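Long-range contacts in P450 epoxidase (Sorangium cellulosum, PDB 1Q5D), which belongs to the cytochrome P450 superfamily and holds a haem in a mainly helical fold, with a second ligand bound in a pocket beside it: residues N299-R310 and K321-P331; Y55-R63 and A354-P362. All coordinates share one frame; numbering follows the deposited sequence.

Contact 1: residues N299-R310 and K321-P331; sequences NILRIGTVRFAR and KKGEMVFLLIP. With EPB (7,11-dihydroxy-8,8,10,12,16-pentamethyl-3-[1-methyl-2-(2-methyl-thiazol-4-yl)vinyl]-4,17-dioxabicyclo[14.1.0]heptadecane-5,9-dione), chain C.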
loop_
_atom_site.group_PDB
_atom_site.type_symbol
_atom_site.label_atom_id
_atom_site.label_comp_id
_atom_site.label_asym_id
_atom_site.label_seq_id
_atom_site.Cartn_x
_atom_site.Cartn_y
_atom_site.Cartn_z
ATOM N N ASN A 299 -5.717 -9.445 -3.766
ATOM C CA ASN A 299 -5.417 -8.139 -3.238
ATOM C C ASN A 299 -4.789 -8.245 -1.858
ATOM O O ASN A 299 -5.251 -9.039 -1.014
ATOM C CB ASN A 299 -6.681 -7.295 -3.144
ATOM C CG ASN A 299 -6.373 -5.860 -2.824
ATOM O OD1 ASN A 299 -6.543 -5.408 -1.675
ATOM N ND2 ASN A 299 -5.904 -5.116 -3.840
ATOM N N ILE A 300 -3.750 -7.443 -1.641
ATOM C CA ILE A 300 -2.973 -7.474 -0.396
ATOM C C ILE A 300 -3.671 -6.879 0.825
ATOM O O ILE A 300 -3.179 -7.039 1.966
ATOM C CB ILE A 300 -1.625 -6.716 -0.573
ATOM C CG1 ILE A 300 -1.894 -5.236 -0.877
ATOM C CG2 ILE A 300 -0.719 -7.429 -1.590
ATOM C CD1 ILE A 300 -0.662 -4.293 -0.805
ATOM N N LEU A 301 -4.766 -6.165 0.611
ATOM C CA LEU A 301 -5.476 -5.531 1.720
ATOM C C LEU A 301 -6.320 -6.561 2.464
ATOM O O LEU A 301 -7.031 -7.349 1.841
ATOM C CB LEU A 301 -6.378 -4.397 1.242
ATOM C CG LEU A 301 -5.641 -3.173 0.684
ATOM C CD1 LEU A 301 -6.597 -2.070 0.207
ATOM C CD2 LEU A 301 -4.706 -2.652 1.789
ATOM N N ARG A 302 -6.220 -6.546 3.792
ATOM C CA ARG A 302 -7.010 -7.442 4.664
ATOM C C ARG A 302 -8.492 -7.131 4.572
ATOM O O ARG A 302 -9.338 -8.027 4.432
ATOM C CB ARG A 302 -6.568 -7.247 6.120
ATOM C CG ARG A 302 -7.249 -8.201 7.127
ATOM C CD ARG A 302 -6.634 -8.126 8.528
ATOM N NE ARG A 302 -5.248 -8.555 8.494
ATOM C CZ ARG A 302 -4.841 -9.813 8.641
ATOM N NH1 ARG A 302 -5.718 -10.794 8.867
ATOM N NH2 ARG A 302 -3.545 -10.087 8.575
ATOM N N ILE A 303 -8.822 -5.855 4.696
ATOM C CA ILE A 303 -10.205 -5.414 4.582
ATOM C C ILE A 303 -10.347 -4.440 3.398
ATOM O O ILE A 303 -11.027 -4.741 2.415
ATOM C CB ILE A 303 -10.686 -4.766 5.908
ATOM C CG1 ILE A 303 -10.351 -5.685 7.097
ATOM C CG2 ILE A 303 -12.191 -4.483 5.855
ATOM C CD1 ILE A 303 -9.643 -4.982 8.237
ATOM N N GLY A 304 -9.711 -3.279 3.490
ATOM C CA GLY A 304 -9.737 -2.314 2.405
ATOM C C GLY A 304 -9.399 -0.915 2.849
ATOM O O GLY A 304 -8.453 -0.698 3.610
ATOM N N THR A 305 -10.163 0.055 2.378
ATOM C CA THR A 305 -9.937 1.415 2.791
ATOM C C THR A 305 -11.225 1.984 3.352
ATOM O O THR A 305 -12.273 1.345 3.250
ATOM C CB THR A 305 -9.346 2.275 1.659
ATOM O OG1 THR A 305 -9.034 3.566 2.183
ATOM C CG2 THR A 305 -10.391 2.556 0.570
ATOM N N VAL A 306 -11.140 3.152 3.975
ATOM C CA VAL A 306 -12.292 3.711 4.682
ATOM C C VAL A 306 -12.753 5.057 4.145
ATOM O O VAL A 306 -11.969 5.828 3.569
ATOM C CB VAL A 306 -12.022 3.878 6.200
ATOM C CG1 VAL A 306 -11.820 2.532 6.841
ATOM C CG2 VAL A 306 -10.813 4.757 6.438
ATOM N N ARG A 307 -14.041 5.317 4.359
ATOM C CA ARG A 307 -14.651 6.619 4.118
ATOM C C ARG A 307 -15.588 6.903 5.282
ATOM O O ARG A 307 -15.930 5.994 6.037
ATOM C CB ARG A 307 -15.437 6.622 2.804
ATOM C CG ARG A 307 -14.557 6.506 1.562
ATOM C CD ARG A 307 -13.609 7.674 1.423
ATOM N NE ARG A 307 -12.922 7.720 0.142
ATOM C CZ ARG A 307 -11.705 7.246 -0.060
ATOM N NH1 ARG A 307 -11.050 6.629 0.932
ATOM N NH2 ARG A 307 -11.151 7.358 -1.263
ATOM N N PHE A 308 -16.014 8.158 5.415
ATOM C CA PHE A 308 -16.916 8.553 6.490
ATOM C C PHE A 308 -18.106 9.346 5.960
ATOM O O PHE A 308 -17.950 10.221 5.111
ATOM C CB PHE A 308 -16.157 9.353 7.554
ATOM C CG PHE A 308 -14.909 8.677 8.040
ATOM C CD1 PHE A 308 -13.696 8.888 7.395
ATOM C CD2 PHE A 308 -14.944 7.822 9.130
ATOM C CE1 PHE A 308 -12.542 8.252 7.827
ATOM C CE2 PHE A 308 -13.781 7.193 9.579
ATOM C CZ PHE A 308 -12.582 7.413 8.922
ATOM N N ALA A 309 -19.298 9.016 6.447
ATOM C CA ALA A 309 -20.531 9.678 6.013
ATOM C C ALA A 309 -20.594 11.117 6.509
ATOM O O ALA A 309 -20.530 11.365 7.707
ATOM C CB ALA A 309 -21.753 8.896 6.504
ATOM N N ARG A 310 -20.734 12.059 5.580
ATOM C CA ARG A 310 -20.779 13.479 5.916
ATOM C C ARG A 310 -22.178 13.938 6.336
ATOM O O ARG A 310 -22.362 15.085 6.753
ATOM C CB ARG A 310 -20.292 14.322 4.736
ATOM C CG ARG A 310 -18.817 14.136 4.423
ATOM C CD ARG A 310 -18.381 14.758 3.115
ATOM N NE ARG A 310 -18.329 16.212 3.211
ATOM C CZ ARG A 310 -18.700 17.035 2.243
ATOM N NH1 ARG A 310 -19.149 16.552 1.091
ATOM N NH2 ARG A 310 -18.622 18.345 2.427
ATOM N N LYS A 321 -25.698 6.803 9.274
ATOM C CA LYS A 321 -25.756 8.093 9.939
ATOM C C LYS A 321 -24.498 8.938 9.724
ATOM O O LYS A 321 -23.417 8.416 9.435
ATOM C CB LYS A 321 -26.051 7.920 11.434
ATOM C CG LYS A 321 -27.277 7.059 11.738
ATOM C CD LYS A 321 -28.543 7.587 11.050
ATOM C CE LYS A 321 -29.783 6.783 11.461
ATOM N NZ LYS A 321 -30.832 6.768 10.397
ATOM N N LYS A 322 -24.654 10.249 9.869
ATOM C CA LYS A 322 -23.541 11.184 9.751
ATOM C C LYS A 322 -22.371 10.805 10.650
ATOM O O LYS A 322 -22.555 10.535 11.831
ATOM C CB LYS A 322 -24.010 12.594 10.102
ATOM C CG LYS A 322 -22.914 13.635 10.074
ATOM C CD LYS A 322 -23.487 15.032 10.178
ATOM C CE LYS A 322 -22.383 16.036 10.459
ATOM N NZ LYS A 322 -21.583 16.272 9.237
ATOM N N GLY A 323 -21.165 10.789 10.081
ATOM C CA GLY A 323 -19.959 10.526 10.849
ATOM C C GLY A 323 -19.631 9.057 11.062
ATOM O O GLY A 323 -18.638 8.732 11.725
ATOM N N GLU A 324 -20.453 8.170 10.506
ATOM C CA GLU A 324 -20.214 6.737 10.585
ATOM C C GLU A 324 -19.190 6.291 9.539
ATOM O O GLU A 324 -19.187 6.770 8.406
ATOM C CB GLU A 324 -21.516 5.947 10.399
ATOM C CG GLU A 324 -22.489 6.035 11.574
ATOM C CD GLU A 324 -23.541 4.931 11.562
ATOM O OE1 GLU A 324 -24.211 4.729 10.520
ATOM O OE2 GLU A 324 -23.692 4.247 12.598
ATOM N N MET A 325 -18.335 5.356 9.930
ATOM C CA MET A 325 -17.281 4.853 9.066
ATOM C C MET A 325 -17.805 3.799 8.088
ATOM O O MET A 325 -18.709 3.006 8.399
ATOM C CB MET A 325 -16.113 4.291 9.910
ATOM C CG MET A 325 -14.900 3.851 9.085
ATOM S SD MET A 325 -13.372 3.740 10.064
ATOM C CE MET A 325 -13.691 2.286 10.927
ATOM N N VAL A 326 -17.241 3.800 6.890
ATOM C CA VAL A 326 -17.569 2.778 5.919
ATOM C C VAL A 326 -16.296 2.167 5.344
ATOM O O VAL A 326 -15.424 2.895 4.862
ATOM C CB VAL A 326 -18.403 3.373 4.755
ATOM C CG1 VAL A 326 -18.896 2.273 3.857
ATOM C CG2 VAL A 326 -19.579 4.221 5.301
ATOM N N PHE A 327 -16.198 0.841 5.414
ATOM C CA PHE A 327 -15.110 0.087 4.816
ATOM C C PHE A 327 -15.475 -0.407 3.421
ATOM O O PHE A 327 -16.531 -1.005 3.215
ATOM C CB PHE A 327 -14.762 -1.121 5.682
ATOM C CG PHE A 327 -13.490 -0.967 6.473
ATOM C CD1 PHE A 327 -13.537 -0.776 7.854
ATOM C CD2 PHE A 327 -12.246 -1.055 5.851
ATOM C CE1 PHE A 327 -12.352 -0.658 8.599
ATOM C CE2 PHE A 327 -11.065 -0.938 6.588
ATOM C CZ PHE A 327 -11.123 -0.741 7.967
ATOM N N LEU A 328 -14.592 -0.144 2.471
ATOM C CA LEU A 328 -14.721 -0.639 1.110
ATOM C C LEU A 328 -13.968 -1.944 1.078
ATOM O O LEU A 328 -12.752 -1.933 1.219
ATOM C CB LEU A 328 -14.061 0.363 0.152
ATOM C CG LEU A 328 -14.888 1.593 -0.215
ATOM C CD1 LEU A 328 -15.656 2.183 0.954
ATOM C CD2 LEU A 328 -14.058 2.673 -0.903
ATOM N N LEU A 329 -14.675 -3.070 0.941
ATOM C CA LEU A 329 -14.040 -4.395 0.999
ATOM C C LEU A 329 -13.340 -4.753 -0.311
ATOM O O LEU A 329 -13.869 -5.516 -1.117
ATOM C CB LEU A 329 -15.050 -5.489 1.401
ATOM C CG LEU A 329 -14.521 -6.868 1.803
ATOM C CD1 LEU A 329 -13.462 -6.806 2.941
ATOM C CD2 LEU A 329 -15.672 -7.834 2.195
ATOM N N ILE A 330 -12.124 -4.232 -0.487
ATOM C CA ILE A 330 -11.413 -4.323 -1.763
ATOM C C ILE A 330 -11.181 -5.717 -2.323
ATOM O O ILE A 330 -11.440 -5.937 -3.497
ATOM C CB ILE A 330 -10.071 -3.533 -1.725
ATOM C CG1 ILE A 330 -10.298 -2.058 -1.370
ATOM C CG2 ILE A 330 -9.307 -3.699 -3.026
ATOM C CD1 ILE A 330 -11.243 -1.318 -2.260
ATOM N N PRO A 331 -10.666 -6.657 -1.530
ATOM C CA PRO A 331 -10.417 -8.006 -2.043
ATOM C C PRO A 331 -11.705 -8.684 -2.491
ATOM O O PRO A 331 -11.649 -9.569 -3.331
ATOM C CB PRO A 331 -9.826 -8.752 -0.838
ATOM C CG PRO A 331 -9.391 -7.695 0.069
ATOM C CD PRO A 331 -10.278 -6.518 -0.115
HETATM O O16 EPB C . -0.535 1.268 5.391
HETATM C C51 EPB C . -3.077 0.121 1.463
HETATM O O41 EPB C . -1.760 2.229 0.445
HETATM C C5 EPB C . -2.706 1.544 1.255
HETATM C C4 EPB C . -1.451 2.395 1.834
HETATM C C16 EPB C . -1.540 1.861 5.529
HETATM O O1 EPB C . -1.897 3.025 4.867
HETATM C C2 EPB C . -0.961 3.739 3.866
HETATM C C3 EPB C . -1.643 3.681 2.441
HETATM C C20 EPB C . -0.902 5.203 4.464
HETATM C C21 EPB C . -0.097 5.242 5.754
HETATM C C22 EPB C . -1.493 6.279 3.869
HETATM C C23 EPB C . -1.601 7.687 4.253
HETATM N N26 EPB C . -1.714 8.009 5.595
HETATM C C25 EPB C . -1.828 9.351 5.770
HETATM C C27 EPB C . -1.934 9.889 7.143
HETATM C C24 EPB C . -1.667 8.748 3.431
HETATM S S1 EPB C . -1.835 10.197 4.328
HETATM C C15 EPB C . -2.617 1.361 6.526
HETATM C C14 EPB C . -3.289 2.485 7.436
HETATM O O14 EPB C . -2.175 3.142 8.016
HETATM C C13 EPB C . -4.423 1.983 8.491
HETATM C C29 EPB C . -3.745 1.009 9.517
HETATM C C30 EPB C . -4.917 3.165 9.322
HETATM C C12 EPB C . -5.629 1.170 7.752
HETATM O O12 EPB C . -5.878 -0.041 8.051
HETATM C C11 EPB C . -6.569 1.767 6.632
HETATM C C28 EPB C . -8.003 1.417 7.098
HETATM C C10 EPB C . -5.936 1.467 5.306
HETATM O O10 EPB C . -6.069 0.044 4.996
HETATM C C9 EPB C . -6.659 2.320 4.282
HETATM C C91 EPB C . -6.420 3.725 4.575
HETATM C C8 EPB C . -6.132 2.234 2.892
HETATM C C7 EPB C . -4.823 1.364 2.695
HETATM C C6 EPB C . -3.867 2.483 2.015
HETATM O O HOH W 1 -8.701 -9.689 -4.716
#

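Contact 2: residues Y55-R63 and A354-P362; sequences YHDVSAVFR and ASLAYGRGP. With HEM (protoporphyrin IX containing Fe), chain B.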
loop_
_atom_site.group_PDB
_atom_site.type_symbol
_atom_site.label_atom_id
_atom_site.label_comp_id
_atom_site.label_asym_id
_atom_site.label_seq_id
_atom_site.Cartn_x
_atom_site.Cartn_y
_atom_site.Cartn_z
ATOM N N TYR A 55 -18.337 -4.706 -6.211
ATOM C CA TYR A 55 -17.584 -3.756 -7.033
ATOM C C TYR A 55 -18.289 -2.419 -7.266
ATOM O O TYR A 55 -17.740 -1.356 -6.974
ATOM C CB TYR A 55 -17.191 -4.374 -8.378
ATOM C CG TYR A 55 -16.303 -3.454 -9.180
ATOM C CD1 TYR A 55 -14.916 -3.610 -9.161
ATOM C CD2 TYR A 55 -16.844 -2.411 -9.948
ATOM C CE1 TYR A 55 -14.090 -2.767 -9.897
ATOM C CE2 TYR A 55 -16.020 -1.556 -10.686
ATOM C CZ TYR A 55 -14.648 -1.746 -10.661
ATOM O OH TYR A 55 -13.815 -0.905 -11.379
ATOM N N HIS A 56 -19.513 -2.451 -7.783
ATOM C CA HIS A 56 -20.149 -1.199 -8.206
ATOM C C HIS A 56 -20.423 -0.242 -7.063
ATOM O O HIS A 56 -20.315 0.976 -7.227
ATOM C CB HIS A 56 -21.401 -1.457 -9.043
ATOM C CG HIS A 56 -21.090 -1.828 -10.461
ATOM N ND1 HIS A 56 -21.220 -3.114 -10.943
ATOM C CD2 HIS A 56 -20.606 -1.087 -11.487
ATOM C CE1 HIS A 56 -20.850 -3.145 -12.212
ATOM N NE2 HIS A 56 -20.472 -1.930 -12.566
ATOM N N ASP A 57 -20.765 -0.789 -5.900
ATOM C CA ASP A 57 -20.987 0.042 -4.726
ATOM C C ASP A 57 -19.656 0.591 -4.204
ATOM O O ASP A 57 -19.545 1.766 -3.861
ATOM C CB ASP A 57 -21.713 -0.752 -3.636
ATOM C CG ASP A 57 -22.982 -1.409 -4.148
ATOM O OD1 ASP A 57 -23.827 -0.677 -4.698
ATOM O OD2 ASP A 57 -23.209 -2.636 -4.074
ATOM N N VAL A 58 -18.649 -0.271 -4.139
ATOM C CA VAL A 58 -17.303 0.152 -3.749
ATOM C C VAL A 58 -16.760 1.245 -4.687
ATOM O O VAL A 58 -16.310 2.311 -4.245
ATOM C CB VAL A 58 -16.350 -1.051 -3.735
ATOM C CG1 VAL A 58 -14.914 -0.597 -3.668
ATOM C CG2 VAL A 58 -16.673 -1.968 -2.556
ATOM N N SER A 59 -16.813 0.977 -5.981
ATOM C CA SER A 59 -16.325 1.934 -6.957
ATOM C C SER A 59 -17.082 3.254 -6.868
ATOM O O SER A 59 -16.484 4.320 -6.946
ATOM C CB SER A 59 -16.418 1.356 -8.367
ATOM O OG SER A 59 -16.188 2.374 -9.318
ATOM N N ALA A 60 -18.395 3.183 -6.683
ATOM C CA ALA A 60 -19.217 4.393 -6.613
ATOM C C ALA A 60 -18.810 5.293 -5.456
ATOM O O ALA A 60 -18.681 6.505 -5.617
ATOM C CB ALA A 60 -20.692 4.032 -6.520
ATOM N N VAL A 61 -18.583 4.689 -4.291
ATOM C CA VAL A 61 -18.214 5.439 -3.095
ATOM C C VAL A 61 -16.902 6.218 -3.268
ATOM O O VAL A 61 -16.761 7.329 -2.759
ATOM C CB VAL A 61 -18.142 4.521 -1.855
ATOM C CG1 VAL A 61 -17.430 5.208 -0.704
ATOM C CG2 VAL A 61 -19.545 4.105 -1.438
ATOM N N PHE A 62 -15.943 5.640 -3.977
ATOM C CA PHE A 62 -14.689 6.342 -4.247
ATOM C C PHE A 62 -14.981 7.738 -4.802
ATOM O O PHE A 62 -14.293 8.708 -4.478
ATOM C CB PHE A 62 -13.830 5.552 -5.247
ATOM C CG PHE A 62 -12.885 4.560 -4.609
ATOM C CD1 PHE A 62 -11.779 4.989 -3.890
ATOM C CD2 PHE A 62 -13.091 3.198 -4.755
ATOM C CE1 PHE A 62 -10.904 4.074 -3.322
ATOM C CE2 PHE A 62 -12.233 2.280 -4.183
ATOM C CZ PHE A 62 -11.135 2.717 -3.471
ATOM N N ARG A 63 -16.020 7.833 -5.626
ATOM C CA ARG A 63 -16.364 9.074 -6.309
ATOM C C ARG A 63 -17.626 9.754 -5.771
ATOM O O ARG A 63 -18.233 10.579 -6.460
ATOM C CB ARG A 63 -16.517 8.803 -7.804
ATOM C CG ARG A 63 -15.193 8.570 -8.504
ATOM C CD ARG A 63 -14.211 9.722 -8.354
ATOM N NE ARG A 63 -14.146 10.536 -9.566
ATOM C CZ ARG A 63 -13.628 10.124 -10.716
ATOM N NH1 ARG A 63 -13.118 8.899 -10.822
ATOM N NH2 ARG A 63 -13.619 10.935 -11.768
ATOM N N ALA A 354 -10.309 -2.436 -14.783
ATOM C CA ALA A 354 -11.308 -2.158 -13.748
ATOM C C ALA A 354 -10.789 -2.403 -12.322
ATOM O O ALA A 354 -11.474 -2.090 -11.348
ATOM C CB ALA A 354 -12.589 -2.968 -14.002
ATOM N N SER A 355 -9.591 -2.953 -12.185
ATOM C CA SER A 355 -9.036 -3.154 -10.832
ATOM C C SER A 355 -9.024 -1.836 -10.045
ATOM O O SER A 355 -8.642 -0.807 -10.586
ATOM C CB SER A 355 -7.650 -3.780 -10.906
ATOM O OG SER A 355 -7.066 -3.891 -9.607
ATOM N N LEU A 356 -9.463 -1.865 -8.786
ATOM C CA LEU A 356 -9.477 -0.670 -7.915
ATOM C C LEU A 356 -8.311 -0.688 -6.911
ATOM O O LEU A 356 -8.247 0.146 -5.990
ATOM C CB LEU A 356 -10.800 -0.581 -7.122
ATOM C CG LEU A 356 -12.126 -0.559 -7.888
ATOM C CD1 LEU A 356 -13.306 -0.967 -7.001
ATOM C CD2 LEU A 356 -12.365 0.820 -8.447
ATOM N N ALA A 357 -7.404 -1.633 -7.106
ATOM C CA ALA A 357 -6.257 -1.871 -6.215
ATOM C C ALA A 357 -5.476 -0.598 -5.849
ATOM O O ALA A 357 -4.971 -0.474 -4.726
ATOM C CB ALA A 357 -5.337 -2.930 -6.822
ATOM N N TYR A 358 -5.396 0.358 -6.778
ATOM C CA TYR A 358 -4.686 1.612 -6.510
ATOM C C TYR A 358 -5.632 2.781 -6.321
ATOM O O TYR A 358 -5.216 3.940 -6.398
ATOM C CB TYR A 358 -3.691 1.933 -7.624
ATOM C CG TYR A 358 -2.526 0.980 -7.704
ATOM C CD1 TYR A 358 -2.534 -0.085 -8.595
ATOM C CD2 TYR A 358 -1.403 1.146 -6.889
ATOM C CE1 TYR A 358 -1.459 -0.958 -8.681
ATOM C CE2 TYR A 358 -0.321 0.259 -6.967
ATOM C CZ TYR A 358 -0.359 -0.779 -7.865
ATOM O OH TYR A 358 0.705 -1.649 -7.974
ATOM N N GLY A 359 -6.914 2.484 -6.082
ATOM C CA GLY A 359 -7.877 3.515 -5.773
ATOM C C GLY A 359 -8.476 4.196 -7.000
ATOM O O GLY A 359 -8.138 3.846 -8.131
ATOM N N ARG A 360 -9.341 5.182 -6.742
ATOM C CA ARG A 360 -10.030 5.980 -7.769
ATOM C C ARG A 360 -10.273 7.386 -7.250
ATOM O O ARG A 360 -10.417 7.600 -6.042
ATOM C CB ARG A 360 -11.403 5.370 -8.104
ATOM C CG ARG A 360 -11.364 4.148 -8.988
ATOM C CD ARG A 360 -10.860 4.397 -10.411
ATOM N NE ARG A 360 -10.933 3.175 -11.214
ATOM C CZ ARG A 360 -10.056 2.189 -11.178
ATOM N NH1 ARG A 360 -8.995 2.248 -10.364
ATOM N NH2 ARG A 360 -10.234 1.117 -11.939
ATOM N N GLY A 361 -10.342 8.352 -8.157
ATOM C CA GLY A 361 -10.636 9.715 -7.763
ATOM C C GLY A 361 -9.422 10.521 -7.342
ATOM O O GLY A 361 -8.284 10.185 -7.679
ATOM N N PRO A 362 -9.671 11.609 -6.622
ATOM C CA PRO A 362 -8.606 12.526 -6.201
ATOM C C PRO A 362 -7.559 11.868 -5.306
ATOM O O PRO A 362 -6.428 12.348 -5.281
ATOM C CB PRO A 362 -9.356 13.609 -5.414
ATOM C CG PRO A 362 -10.672 13.037 -5.108
ATOM C CD PRO A 362 -11.004 12.058 -6.181
HETATM C CHA HEM B . -3.028 6.129 -1.662
HETATM C CHB HEM B . -2.623 1.455 -2.765
HETATM C CHC HEM B . 2.164 2.025 -3.401
HETATM C CHD HEM B . 1.825 6.519 -1.731
HETATM C C1A HEM B . -3.341 4.837 -1.993
HETATM C C2A HEM B . -4.673 4.291 -2.105
HETATM C C3A HEM B . -4.564 2.994 -2.390
HETATM C C4A HEM B . -3.157 2.681 -2.480
HETATM C CMA HEM B . -5.740 2.002 -2.604
HETATM C CAA HEM B . -5.983 5.093 -1.917
HETATM C CBA HEM B . -6.541 4.893 -0.504
HETATM C CGA HEM B . -7.876 5.609 -0.388
HETATM O O1A HEM B . -8.444 5.675 0.746
HETATM O O2A HEM B . -8.370 6.138 -1.425
HETATM C C1B HEM B . -1.300 1.241 -3.024
HETATM C C2B HEM B . -0.767 -0.034 -3.437
HETATM C C3B HEM B . 0.539 0.109 -3.594
HETATM C C4B HEM B . 0.898 1.481 -3.300
HETATM C CMB HEM B . -1.549 -1.362 -3.629
HETATM C CAB HEM B . 1.433 -1.059 -4.047
HETATM C CBB HEM B . 2.746 -1.061 -3.838
HETATM C C1C HEM B . 2.499 3.297 -3.048
HETATM C C2C HEM B . 3.810 3.901 -3.149
HETATM C C3C HEM B . 3.701 5.147 -2.679
HETATM C C4C HEM B . 2.321 5.364 -2.288
HETATM C CMC HEM B . 5.059 3.170 -3.710
HETATM C CAC HEM B . 4.760 6.254 -2.533
HETATM C CBC HEM B . 5.942 6.155 -3.135
HETATM C C1D HEM B . 0.501 6.795 -1.499
HETATM C C2D HEM B . 0.045 8.006 -0.883
HETATM C C3D HEM B . -1.461 7.898 -0.862
HETATM C C4D HEM B . -1.762 6.621 -1.448
HETATM C CMD HEM B . 0.912 9.172 -0.379
HETATM C CAD HEM B . -2.464 8.943 -0.343
HETATM C CBD HEM B . -3.057 9.593 -1.598
HETATM C CGD HEM B . -4.091 10.626 -1.226
HETATM O O1D HEM B . -4.782 10.422 -0.195
HETATM O O2D HEM B . -4.223 11.661 -1.947
HETATM N NA HEM B . -2.427 3.833 -2.229
HETATM N NB HEM B . -0.265 2.174 -2.946
HETATM N NC HEM B . 1.630 4.213 -2.512
HETATM N ND HEM B . -0.584 5.994 -1.813
HETATM FE FE HEM B . -0.429 4.074 -2.533
HETATM O O HOH W 2 -0.270 3.391 -0.442
#

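Contact 1: residues N299-R310 and K321-P331
Arg307 and Val326 meet through a reciprocal pair of backbone hydrogen bonds, Val326 N to Arg307 O at 2.7 Å and Arg307 N to Val326 O at 2.8 Å. The ladder continues on either side of them, through Leu328 N to Thr305 O and Ala309 N to Glu324 O.

The Phe327 ring lies on the face of the sheet that also carries Val306, Phe308 and Met325. Val306, whose CG1 is anti to its carbonyl carbon (chi1 -65°), sets that methyl 3.4 Å from the ring centroid, almost on the normal. Ile303 CG2 packs over the opposite face, 3.4 Å from Phe327 CD2, while Gly304 O lies at the ring edge, near its plane. Phe308 and Met325 run side by side, in an oblique Met-aromatic contact of 3.5 Å from Met325 SD to Phe308 CE2.

Strands 304-309 and 325-329 are antiparallel neighbours in the mixed five-stranded sheet that flanks the haem in the P450 fold; strand 49-52 adjoins 325-329 and strand 67-68 adjoins 304-309. Thr305 and Arg307 point to the other face, where Thr305 OG1 and Arg307 NH1 both hydrogen-bond a haem propionate oxygen. Arg307 NH1 also donates to Val306 O at 2.9 Å, a second anchor for the guanidinium. Gly304 O accepts a hydrogen bond from O10 of EPB at 2.9 Å, and Leu301 CD2 approaches EPB C51 to 3.2 Å.

Contact 2: residues Y55-R63 and A354-P362
The Leu356 side chain packs against helix 55-62. Its CD1 branch reaches Tyr55 CE1 at 3.5 Å and Val58 CG1 at 3.7 Å, both of its methyls also graze Ser59 CB, and its CB lies by Phe62. With CG anti to the carbonyl carbon (chi1 -57°), the isobutyl group is directed toward the helix and crosses the tyrosine ring at a slant.

Tyr55 adds the polar link. Extended with CG anti to its backbone N (chi1 -175°), it brings its hydroxyl to Ala354 O at 2.6 Å; OH donates, lying in the carbonyl plane on a lone pair of the acceptor. Ala354 O in turn sits at the edge of the tyrosine ring, near its plane. At the start of the helix, Tyr55 N is hydrogen-bonded to Asp336.

Segment 354-362 runs towards Cys365, which by P450 family precedent is probably the thiolate ligand of the haem iron, and its sequence resembles the cysteine-loop signature. A type I turn from Leu356 to Gly359 brings Tyr358 against the porphyrin, its CE2 3.5 Å from HEM C3B.

Phe62 packs on the outgoing arm of this turn. Arg360 N lies 3.7 Å above one face of the ring, displaced towards the rim, and Arg360 CB meets Phe62 CB. A haem propionate oxygen, O2A, approaches the ring edge near its plane. The Arg360 guanidinium folds back, tilted 26° from the Phe62 ring, with Leu356 CD2 over one of its faces. Its rotation is fixed by bonds from Arg360 NH2 to Ser355 O at 2.8 Å and from Arg360 NH1 to Gly359 O at 2.9 Å, so this charged group ties the loop to itself. Further along, Arg63 CD packs on Gly361 CA.

Contact 1 is largely buried and rests on a backbone ladder between two sheet strands; contact 2 is only partly buried and joins a short helix to an irregular loop, chiefly by side-chain packing with a lone phenolic hydrogen bond. In sequence, contact 1 is nested within the long loop that contact 2 closes. The two touch directly: Phe62 and Val61 of helix 55-62 pack on Leu328, and Phe62 also lies against Arg307, while Asn299 meets Ala357. Both border the haem, contact 1 chiefly through polar groups at a propionate, contact 2 through Tyr358 against a pyrrole and Phe62, its edge near a propionate; of the two, contact 1 alone touches EPB.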